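Uncharacterized protein (Parabacteroides distasonis, PDB 4KW2) is of unknown function but adopts a xylose isomerase-like TIM barrel, which suggests a sugar isomerase or related activity. Local coordinates at residues A[40-54]-A[84-97]. Sequence-based numbering, arbitrary orientation.
With EDO (1,2-ethanediol), chain I; SO4 (sulfate ion), chain C.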
ATOM      1  N   LEU A  40      -2.119 -23.416  -8.251  1.00 28.28           N
ATOM      2  CA  LEU A  40      -3.155 -24.011  -9.101  1.00 28.63           C
ATOM      3  C   LEU A  40      -4.140 -24.849  -8.288  1.00 27.83           C
ATOM      4  O   LEU A  40      -5.325 -24.890  -8.616  1.00 29.04           O
ATOM      5  CB  LEU A  40      -2.543 -24.843 -10.232  1.00 29.80           C
ATOM      6  CG  LEU A  40      -1.708 -24.089 -11.283  1.00 29.81           C
ATOM      7  CD1 LEU A  40      -1.366 -25.009 -12.447  1.00 30.72           C
ATOM      8  CD2 LEU A  40      -2.415 -22.840 -11.794  1.00 29.91           C
ATOM      9  N   ASP A  41      -3.661 -25.496  -7.226  1.00 27.16           N
ATOM     10  CA  ASP A  41      -4.550 -26.214  -6.307  1.00 30.10           C
ATOM     11  C   ASP A  41      -5.512 -25.255  -5.604  1.00 30.49           C
ATOM     12  O   ASP A  41      -6.685 -25.574  -5.420  1.00 29.44           O
ATOM     13  CB  ASP A  41      -3.764 -26.984  -5.243  1.00 31.28           C
ATOM     14  CG  ASP A  41      -2.867 -28.056  -5.824  1.00 33.31           C
ATOM     15  OD1 ASP A  41      -3.117 -28.537  -6.951  1.00 36.46           O
ATOM     16  OD2 ASP A  41      -1.892 -28.418  -5.139  1.00 36.33           O
ATOM     17  N   LYS A  42      -5.001 -24.093  -5.203  1.00 31.24           N
ATOM     18  CA  LYS A  42      -5.826 -23.048  -4.603  1.00 31.50           C
ATOM     19  C   LYS A  42      -6.833 -22.506  -5.604  1.00 30.88           C
ATOM     20  O   LYS A  42      -7.978 -22.239  -5.254  1.00 29.64           O
ATOM     21  CB  LYS A  42      -4.954 -21.898  -4.105  1.00 33.83           C
ATOM     22  CG  LYS A  42      -4.090 -22.263  -2.916  1.00 36.41           C
ATOM     23  CD  LYS A  42      -4.860 -22.144  -1.622  1.00 37.92           C
ATOM     24  CE  LYS A  42      -4.009 -22.598  -0.448  1.00 42.03           C
ATOM     25  NZ  LYS A  42      -4.693 -22.281   0.832  1.00 42.89           N
ATOM     26  N   THR A  43      -6.385 -22.326  -6.843  1.00 30.73           N
ATOM     27  CA  THR A  43      -7.244 -21.889  -7.937  1.00 29.00           C
ATOM     28  C   THR A  43      -8.416 -22.866  -8.148  1.00 30.80           C
ATOM     29  O   THR A  43      -9.538 -22.441  -8.426  1.00 33.13           O
ATOM     30  CB  THR A  43      -6.404 -21.707  -9.221  1.00 28.48           C
ATOM     31  OG1 THR A  43      -5.309 -20.824  -8.937  1.00 27.35           O
ATOM     32  CG2 THR A  43      -7.229 -21.122 -10.365  1.00 29.13           C
ATOM     33  N   GLN A  44      -8.159 -24.164  -7.985  1.00 32.22           N
ATOM     34  CA  GLN A  44      -9.223 -25.176  -8.034  1.00 33.39           C
ATOM     35  C   GLN A  44     -10.212 -25.008  -6.887  1.00 33.01           C
ATOM     36  O   GLN A  44     -11.420 -25.100  -7.087  1.00 32.28           O
ATOM     37  CB  GLN A  44      -8.648 -26.586  -7.963  1.00 32.44           C
ATOM     38  CG  GLN A  44      -7.928 -27.035  -9.215  1.00 34.10           C
ATOM     39  CD  GLN A  44      -7.332 -28.421  -9.057  1.00 33.60           C
ATOM     40  OE1 GLN A  44      -6.283 -28.595  -8.444  1.00 34.54           O
ATOM     41  NE2 GLN A  44      -8.002 -29.406  -9.610  1.00 33.80           N
ATOM     42  N   GLN A  45      -9.695 -24.764  -5.686  1.00 32.48           N
ATOM     43  CA  GLN A  45     -10.551 -24.559  -4.512  1.00 33.27           C
ATOM     44  C   GLN A  45     -11.400 -23.293  -4.649  1.00 30.83           C
ATOM     45  O   GLN A  45     -12.521 -23.238  -4.153  1.00 29.69           O
ATOM     46  CB  GLN A  45      -9.709 -24.499  -3.240  1.00 34.84           C
ATOM     47  CG  GLN A  45      -9.006 -25.809  -2.915  1.00 38.48           C
ATOM     48  CD  GLN A  45      -7.868 -25.623  -1.936  1.00 42.28           C
ATOM     49  OE1 GLN A  45      -7.990 -24.883  -0.965  1.00 46.19           O
ATOM     50  NE2 GLN A  45      -6.751 -26.289  -2.188  1.00 48.20           N
ATOM     51  N   LEU A  46     -10.860 -22.287  -5.328  1.00 28.99           N
ATOM     52  CA  LEU A  46     -11.609 -21.069  -5.623  1.00 31.51           C
ATOM     53  C   LEU A  46     -12.680 -21.280  -6.689  1.00 32.16           C
ATOM     54  O   LEU A  46     -13.669 -20.555  -6.721  1.00 33.31           O
ATOM     55  CB  LEU A  46     -10.656 -19.962  -6.074  1.00 31.27           C
ATOM     56  CG  LEU A  46      -9.805 -19.365  -4.952  1.00 30.50           C
ATOM     57  CD1 LEU A  46      -8.571 -18.681  -5.509  1.00 30.67           C
ATOM     58  CD2 LEU A  46     -10.631 -18.397  -4.110  1.00 30.08           C
ATOM     59  N   GLY A  47     -12.467 -22.257  -7.568  1.00 34.11           N
ATOM     60  CA  GLY A  47     -13.411 -22.563  -8.640  1.00 32.70           C
ATOM     61  C   GLY A  47     -13.225 -21.677  -9.859  1.00 32.68           C
ATOM     62  O   GLY A  47     -14.201 -21.177 -10.412  1.00 32.93           O
HETATM   63  N   MSE A  48     -11.974 -21.494 -10.284  1.00 32.18           N
HETATM   64  CA  MSE A  48     -11.654 -20.696 -11.478  1.00 34.03           C
HETATM   65  C   MSE A  48     -10.930 -21.528 -12.509  1.00 34.23           C
HETATM   66  O   MSE A  48     -10.142 -22.418 -12.164  1.00 35.09           O
HETATM   67  CB  MSE A  48     -10.795 -19.502 -11.076  1.00 33.79           C
HETATM   68  CG  MSE A  48     -11.656 -18.425 -10.437  1.00 36.78           C
HETATM   69 SE   MSE A  48     -10.548 -16.847 -10.047  0.75 41.63          SE
HETATM   70  CE  MSE A  48      -9.714 -17.555  -8.430  1.00 33.72           C
ATOM     71  N   GLY A  49     -11.179 -21.230 -13.785  1.00 32.86           N
ATOM     72  CA  GLY A  49     -10.659 -22.038 -14.891  1.00 32.23           C
ATOM     73  C   GLY A  49      -9.574 -21.379 -15.722  1.00 32.83           C
ATOM     74  O   GLY A  49      -9.255 -21.861 -16.813  1.00 35.48           O
ATOM     75  N   TYR A  50      -9.002 -20.288 -15.215  1.00 32.09           N
ATOM     76  CA  TYR A  50      -8.002 -19.506 -15.957  1.00 31.71           C
ATOM     77  C   TYR A  50      -6.950 -18.928 -15.020  1.00 31.17           C
ATOM     78  O   TYR A  50      -7.222 -18.692 -13.845  1.00 30.52           O
ATOM     79  CB  TYR A  50      -8.678 -18.362 -16.715  1.00 31.25           C
ATOM     80  CG  TYR A  50      -9.708 -18.814 -17.722  1.00 33.40           C
ATOM     81  CD1 TYR A  50      -9.333 -19.177 -19.010  1.00 33.29           C
ATOM     82  CD2 TYR A  50     -11.064 -18.880 -17.388  1.00 35.19           C
ATOM     83  CE1 TYR A  50     -10.271 -19.599 -19.935  1.00 34.27           C
ATOM     84  CE2 TYR A  50     -12.011 -19.298 -18.312  1.00 35.41           C
ATOM     85  CZ  TYR A  50     -11.606 -19.654 -19.582  1.00 35.40           C
ATOM     86  OH  TYR A  50     -12.528 -20.064 -20.507  1.00 40.02           O
ATOM     87  N   ALA A  51      -5.750 -18.696 -15.541  1.00 29.40           N
ATOM     88  CA  ALA A  51      -4.677 -18.117 -14.739  1.00 28.44           C
ATOM     89  C   ALA A  51      -3.820 -17.136 -15.538  1.00 28.33           C
ATOM     90  O   ALA A  51      -3.580 -17.332 -16.724  1.00 30.62           O
ATOM     91  CB  ALA A  51      -3.815 -19.219 -14.155  1.00 27.79           C
ATOM     92  N   GLU A  52      -3.406 -16.058 -14.876  1.00 29.23           N
ATOM     93  CA  GLU A  52      -2.390 -15.143 -15.391  1.00 30.27           C
ATOM     94  C   GLU A  52      -1.156 -15.323 -14.514  1.00 30.22           C
ATOM     95  O   GLU A  52      -1.146 -14.901 -13.353  1.00 31.07           O
ATOM     96  CB  GLU A  52      -2.872 -13.692 -15.339  1.00 31.29           C
ATOM     97  CG  GLU A  52      -1.797 -12.671 -15.709  1.00 33.32           C
ATOM     98  CD  GLU A  52      -2.312 -11.242 -15.758  1.00 39.23           C
ATOM     99  OE1 GLU A  52      -3.545 -11.042 -15.655  1.00 39.21           O
ATOM    100  OE2 GLU A  52      -1.481 -10.311 -15.900  1.00 40.26           O
ATOM    101  N   ALA A  53      -0.122 -15.954 -15.063  1.00 29.30           N
ATOM    102  CA  ALA A  53       1.028 -16.346 -14.260  1.00 28.27           C
ATOM    103  C   ALA A  53       2.210 -15.383 -14.386  1.00 27.43           C
ATOM    104  O   ALA A  53       2.571 -14.953 -15.485  1.00 27.86           O
ATOM    105  CB  ALA A  53       1.449 -17.762 -14.601  1.00 28.62           C
ATOM    106  N   PHE A  54       2.799 -15.059 -13.239  1.00 26.22           N
ATOM    107  CA  PHE A  54       4.005 -14.253 -13.165  1.00 26.62           C
ATOM    108  C   PHE A  54       5.221 -15.178 -13.114  1.00 29.44           C
ATOM    109  O   PHE A  54       5.166 -16.274 -12.533  1.00 29.41           O
ATOM    110  CB  PHE A  54       3.976 -13.342 -11.928  1.00 26.91           C
ATOM    111  CG  PHE A  54       4.277 -14.062 -10.639  1.00 27.93           C
ATOM    112  CD1 PHE A  54       3.276 -14.747  -9.955  1.00 27.54           C
ATOM    113  CD2 PHE A  54       5.559 -14.080 -10.128  1.00 26.59           C
ATOM    114  CE1 PHE A  54       3.560 -15.433  -8.786  1.00 28.34           C
ATOM    115  CE2 PHE A  54       5.846 -14.762  -8.955  1.00 26.92           C
ATOM    116  CZ  PHE A  54       4.844 -15.437  -8.283  1.00 26.33           C
ATOM    117  N   GLU A  84      -0.087 -30.257 -16.424  1.00 34.91           N
ATOM    118  CA  GLU A  84      -0.445 -29.914 -15.050  1.00 32.73           C
ATOM    119  C   GLU A  84      -1.599 -28.904 -14.971  1.00 32.34           C
ATOM    120  O   GLU A  84      -2.455 -29.000 -14.094  1.00 31.30           O
ATOM    121  CB  GLU A  84       0.782 -29.377 -14.299  1.00 33.67           C
ATOM    122  CG  GLU A  84       1.815 -30.440 -13.933  1.00 35.46           C
ATOM    123  CD  GLU A  84       1.241 -31.559 -13.084  1.00 36.23           C
ATOM    124  OE1 GLU A  84       0.622 -31.264 -12.039  1.00 38.88           O
ATOM    125  OE2 GLU A  84       1.407 -32.733 -13.468  1.00 35.52           O
ATOM    126  N   PHE A  85      -1.616 -27.935 -15.879  1.00 32.47           N
ATOM    127  CA  PHE A  85      -2.777 -27.055 -16.026  1.00 32.02           C
ATOM    128  C   PHE A  85      -4.015 -27.847 -16.457  1.00 32.45           C
ATOM    129  O   PHE A  85      -5.081 -27.734 -15.856  1.00 31.14           O
ATOM    130  CB  PHE A  85      -2.489 -25.945 -17.038  1.00 30.03           C
ATOM    131  CG  PHE A  85      -1.817 -24.735 -16.445  1.00 30.19           C
ATOM    132  CD1 PHE A  85      -2.572 -23.690 -15.934  1.00 32.21           C
ATOM    133  CD2 PHE A  85      -0.436 -24.627 -16.420  1.00 29.48           C
ATOM    134  CE1 PHE A  85      -1.965 -22.565 -15.404  1.00 31.83           C
ATOM    135  CE2 PHE A  85       0.179 -23.509 -15.883  1.00 30.63           C
ATOM    136  CZ  PHE A  85      -0.584 -22.474 -15.379  1.00 31.38           C
ATOM    137  N   LYS A  86      -3.855 -28.666 -17.490  1.00 33.39           N
ATOM    138  CA  LYS A  86      -4.984 -29.363 -18.103  1.00 35.81           C
ATOM    139  C   LYS A  86      -5.710 -30.292 -17.128  1.00 36.22           C
ATOM    140  O   LYS A  86      -6.934 -30.268 -17.063  1.00 33.01           O
ATOM    141  CB  LYS A  86      -4.523 -30.159 -19.330  1.00 40.62           C
ATOM    142  CG  LYS A  86      -5.654 -30.732 -20.175  1.00 44.81           C
ATOM    143  CD  LYS A  86      -5.210 -31.974 -20.927  1.00 51.85           C
ATOM    144  CE  LYS A  86      -6.361 -32.614 -21.691  1.00 62.24           C
ATOM    145  NZ  LYS A  86      -6.690 -31.884 -22.948  1.00 66.63           N
ATOM    146  N   ILE A  87      -4.966 -31.110 -16.380  1.00 35.71           N
ATOM    147  CA  ILE A  87      -5.586 -32.041 -15.432  1.00 34.59           C
ATOM    148  C   ILE A  87      -6.291 -31.352 -14.264  1.00 35.26           C
ATOM    149  O   ILE A  87      -7.037 -32.002 -13.537  1.00 37.58           O
ATOM    150  CB  ILE A  87      -4.588 -33.082 -14.867  1.00 36.62           C
ATOM    151  CG1 ILE A  87      -3.522 -32.419 -13.981  1.00 36.93           C
ATOM    152  CG2 ILE A  87      -3.966 -33.888 -16.005  1.00 38.03           C
ATOM    153  CD1 ILE A  87      -2.634 -33.422 -13.277  1.00 38.03           C
ATOM    154  N   ARG A  88      -6.053 -30.053 -14.072  1.00 35.50           N
ATOM    155  CA  ARG A  88      -6.769 -29.280 -13.049  1.00 34.98           C
ATOM    156  C   ARG A  88      -7.948 -28.481 -13.599  1.00 35.28           C
ATOM    157  O   ARG A  88      -8.664 -27.830 -12.835  1.00 34.94           O
ATOM    158  CB  ARG A  88      -5.812 -28.333 -12.336  1.00 36.13           C
ATOM    159  CG  ARG A  88      -4.765 -29.044 -11.499  1.00 37.00           C
ATOM    160  CD  ARG A  88      -3.846 -28.026 -10.867  1.00 37.36           C
ATOM    161  NE  ARG A  88      -2.979 -28.591  -9.846  1.00 35.84           N
ATOM    162  CZ  ARG A  88      -1.853 -29.260 -10.079  1.00 34.14           C
ATOM    163  NH1 ARG A  88      -1.432 -29.491 -11.317  1.00 35.82           N
ATOM    164  NH2 ARG A  88      -1.141 -29.700  -9.055  1.00 33.25           N
ATOM    165  N   GLY A  89      -8.150 -28.530 -14.914  1.00 35.71           N
ATOM    166  CA  GLY A  89      -9.230 -27.793 -15.562  1.00 33.34           C
ATOM    167  C   GLY A  89      -9.008 -26.293 -15.545  1.00 33.54           C
ATOM    168  O   GLY A  89      -9.965 -25.527 -15.441  1.00 35.09           O
ATOM    169  N   ILE A  90      -7.744 -25.883 -15.651  1.00 31.98           N
ATOM    170  CA  ILE A  90      -7.352 -24.474 -15.647  1.00 31.19           C
ATOM    171  C   ILE A  90      -6.549 -24.187 -16.912  1.00 31.68           C
ATOM    172  O   ILE A  90      -5.603 -24.906 -17.203  1.00 33.06           O
ATOM    173  CB  ILE A  90      -6.449 -24.145 -14.441  1.00 31.41           C
ATOM    174  CG1 ILE A  90      -7.158 -24.487 -13.125  1.00 33.45           C
ATOM    175  CG2 ILE A  90      -6.050 -22.675 -14.464  1.00 30.85           C
ATOM    176  CD1 ILE A  90      -6.262 -24.432 -11.907  1.00 32.22           C
ATOM    177  N   LYS A  91      -6.914 -23.142 -17.650  1.00 32.71           N
ATOM    178  CA  LYS A  91      -6.187 -22.764 -18.869  1.00 34.37           C
ATOM    179  C   LYS A  91      -5.085 -21.770 -18.514  1.00 32.84           C
ATOM    180  O   LYS A  91      -5.341 -20.812 -17.783  1.00 31.24           O
ATOM    181  CB  LYS A  91      -7.125 -22.106 -19.882  1.00 39.80           C
ATOM    182  CG  LYS A  91      -8.316 -22.952 -20.300  1.00 44.82           C
ATOM    183  CD  LYS A  91      -7.938 -23.948 -21.380  1.00 51.83           C
ATOM    184  CE  LYS A  91      -9.171 -24.517 -22.067  1.00 56.61           C
ATOM    185  NZ  LYS A  91      -8.787 -25.453 -23.160  1.00 62.23           N
ATOM    186  N   PRO A  92      -3.857 -21.981 -19.031  1.00 32.66           N
ATOM    187  CA  PRO A  92      -2.783 -21.018 -18.801  1.00 31.79           C
ATOM    188  C   PRO A  92      -2.928 -19.867 -19.781  1.00 31.68           C
ATOM    189  O   PRO A  92      -2.080 -19.672 -20.642  1.00 33.15           O
ATOM    190  CB  PRO A  92      -1.527 -21.836 -19.074  1.00 31.38           C
ATOM    191  CG  PRO A  92      -1.961 -22.786 -20.139  1.00 33.92           C
ATOM    192  CD  PRO A  92      -3.392 -23.124 -19.836  1.00 32.48           C
ATOM    193  N   ILE A  93      -4.011 -19.116 -19.627  1.00 31.83           N
ATOM    194  CA  ILE A  93      -4.481 -18.173 -20.641  1.00 33.26           C
ATOM    195  C   ILE A  93      -3.551 -16.972 -20.815  1.00 32.49           C
ATOM    196  O   ILE A  93      -3.413 -16.453 -21.923  1.00 32.03           O
ATOM    197  CB  ILE A  93      -5.917 -17.689 -20.310  1.00 36.44           C
ATOM    198  CG1 ILE A  93      -6.582 -17.020 -21.515  1.00 41.18           C
ATOM    199  CG2 ILE A  93      -5.939 -16.756 -19.106  1.00 36.54           C
ATOM    200  CD1 ILE A  93      -7.204 -18.013 -22.464  1.00 48.31           C
ATOM    201  N   ALA A  94      -2.909 -16.539 -19.734  1.00 28.81           N
ATOM    202  CA  ALA A  94      -2.078 -15.348 -19.793  1.00 28.56           C
ATOM    203  C   ALA A  94      -0.782 -15.494 -19.017  1.00 28.16           C
ATOM    204  O   ALA A  94      -0.696 -16.259 -18.061  1.00 26.86           O
ATOM    205  CB  ALA A  94      -2.854 -14.143 -19.278  1.00 28.44           C
ATOM    206  N   PHE A  95       0.222 -14.749 -19.460  1.00 28.81           N
ATOM    207  CA  PHE A  95       1.425 -14.520 -18.693  1.00 30.67           C
ATOM    208  C   PHE A  95       1.678 -13.023 -18.642  1.00 30.01           C
ATOM    209  O   PHE A  95       1.416 -12.311 -19.606  1.00 31.14           O
ATOM    210  CB  PHE A  95       2.615 -15.235 -19.329  1.00 31.19           C
ATOM    211  CG  PHE A  95       2.525 -16.724 -19.249  1.00 32.96           C
ATOM    212  CD1 PHE A  95       2.818 -17.381 -18.066  1.00 32.95           C
ATOM    213  CD2 PHE A  95       2.135 -17.471 -20.345  1.00 37.34           C
ATOM    214  CE1 PHE A  95       2.727 -18.759 -17.980  1.00 35.04           C
ATOM    215  CE2 PHE A  95       2.041 -18.849 -20.264  1.00 38.19           C
ATOM    216  CZ  PHE A  95       2.337 -19.494 -19.079  1.00 34.80           C
ATOM    217  N   GLY A  96       2.194 -12.559 -17.513  1.00 28.86           N
ATOM    218  CA  GLY A  96       2.540 -11.160 -17.341  1.00 29.73           C
ATOM    219  C   GLY A  96       2.538 -10.826 -15.866  1.00 29.89           C
ATOM    220  O   GLY A  96       2.169 -11.680 -15.059  1.00 28.83           O
ATOM    221  N   VAL A  97       2.933  -9.603 -15.498  1.00 28.25           N
ATOM    222  CA  VAL A  97       3.211  -8.525 -16.451  1.00 28.34           C
ATOM    223  C   VAL A  97       4.697  -8.468 -16.831  1.00 28.58           C
ATOM    224  O   VAL A  97       5.573  -8.333 -15.973  1.00 25.40           O
ATOM    225  CB  VAL A  97       2.774  -7.155 -15.891  1.00 27.41           C
ATOM    226  CG1 VAL A  97       2.984  -6.054 -16.923  1.00 28.45           C
ATOM    227  CG2 VAL A  97       1.320  -7.199 -15.443  1.00 28.59           C
TER
HETATM  228  C1  EDO I 307     -14.379 -23.184 -15.293  1.00 66.04           C
HETATM  229  O1  EDO I 307     -14.543 -22.286 -16.402  1.00 64.92           O
HETATM  230  C2  EDO I 307     -14.854 -22.525 -14.000  1.00 61.25           C
HETATM  231  O2  EDO I 307     -14.456 -23.310 -12.866  1.00 62.21           O
HETATM  232  S   SO4 C 301      -7.495 -20.458   2.829  1.00 75.79           S
HETATM  233  O1  SO4 C 301      -8.894 -20.081   2.534  1.00 65.56           O
HETATM  234  O2  SO4 C 301      -7.424 -21.922   3.063  1.00 59.62           O
HETATM  235  O3  SO4 C 301      -6.604 -20.102   1.691  1.00 69.20           O
HETATM  236  O4  SO4 C 301      -7.064 -19.719   4.041  1.00 71.95           O
HETATM  237  O   HOH W   1       0.025 -29.781  -6.166  1.00 38.52           O
HETATM  238  O   HOH W   2     -10.924 -28.565 -10.373  1.00 41.80           O
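Arg88 grips Asp41 side-on, giving both NE and NH2 to the single oxygen OD1. The NE bond is the straighter, 2.9 Å from Arg88 NE to Asp41 OD1 at 158°. The carboxylate plane is turned 27° from the guanidinium. On the other side, Arg88 NH1 binds Glu84 OE1 at 2.8 Å and also the carbonyl O of Glu84. The arginine chain runs extended from CG to NE, and Gln44 crosses it at about a right angle, laying OE1 against CG and CD.

Next to this network the contact is apolar, starting where Leu40 CB touches Arg88 CD. Leu40 CD1 sits over the centre of the Phe85 ring, 3.7 Å from its centroid, while Pro92 CB covers the opposite face. Ala51 CB meets the ring edge. Ile90 CD1 reaches the helix at Leu40 O and Thr43 CG2, and its CG2 touches Ala51 CB.

Strands 50-53 and 91-97 pair in parallel. Lys91 N donates to Gly49 O at 2.8 Å, and Ala51 N returns to Lys91 O. A beta bulge then shifts the register, so Ala94 N reaches Ala51 O. Tyr50 lies alongside Lys91, and its ring edge meets Ile93 CB. Ala53 CB packs on Phe95 CD1 at 3.7 Å.

The contact joins two neighbouring strands of the eight-stranded barrel and the helices 36-46 and 75-86 outside them. Glu52 hydrogen-bonds outside the two segments, OE1 to Ser240 and OE2 to Thr122 and His203. The bonds at Arg88 NE, NH2 and NH1 lie close to the guanidinium plane and fix how it is turned between the helices. Sharing it probably keeps Asp41 and Glu84 both ionised and offsets their mutual repulsion, with Asp41 OD1 6.9 Å from Glu84 OE1.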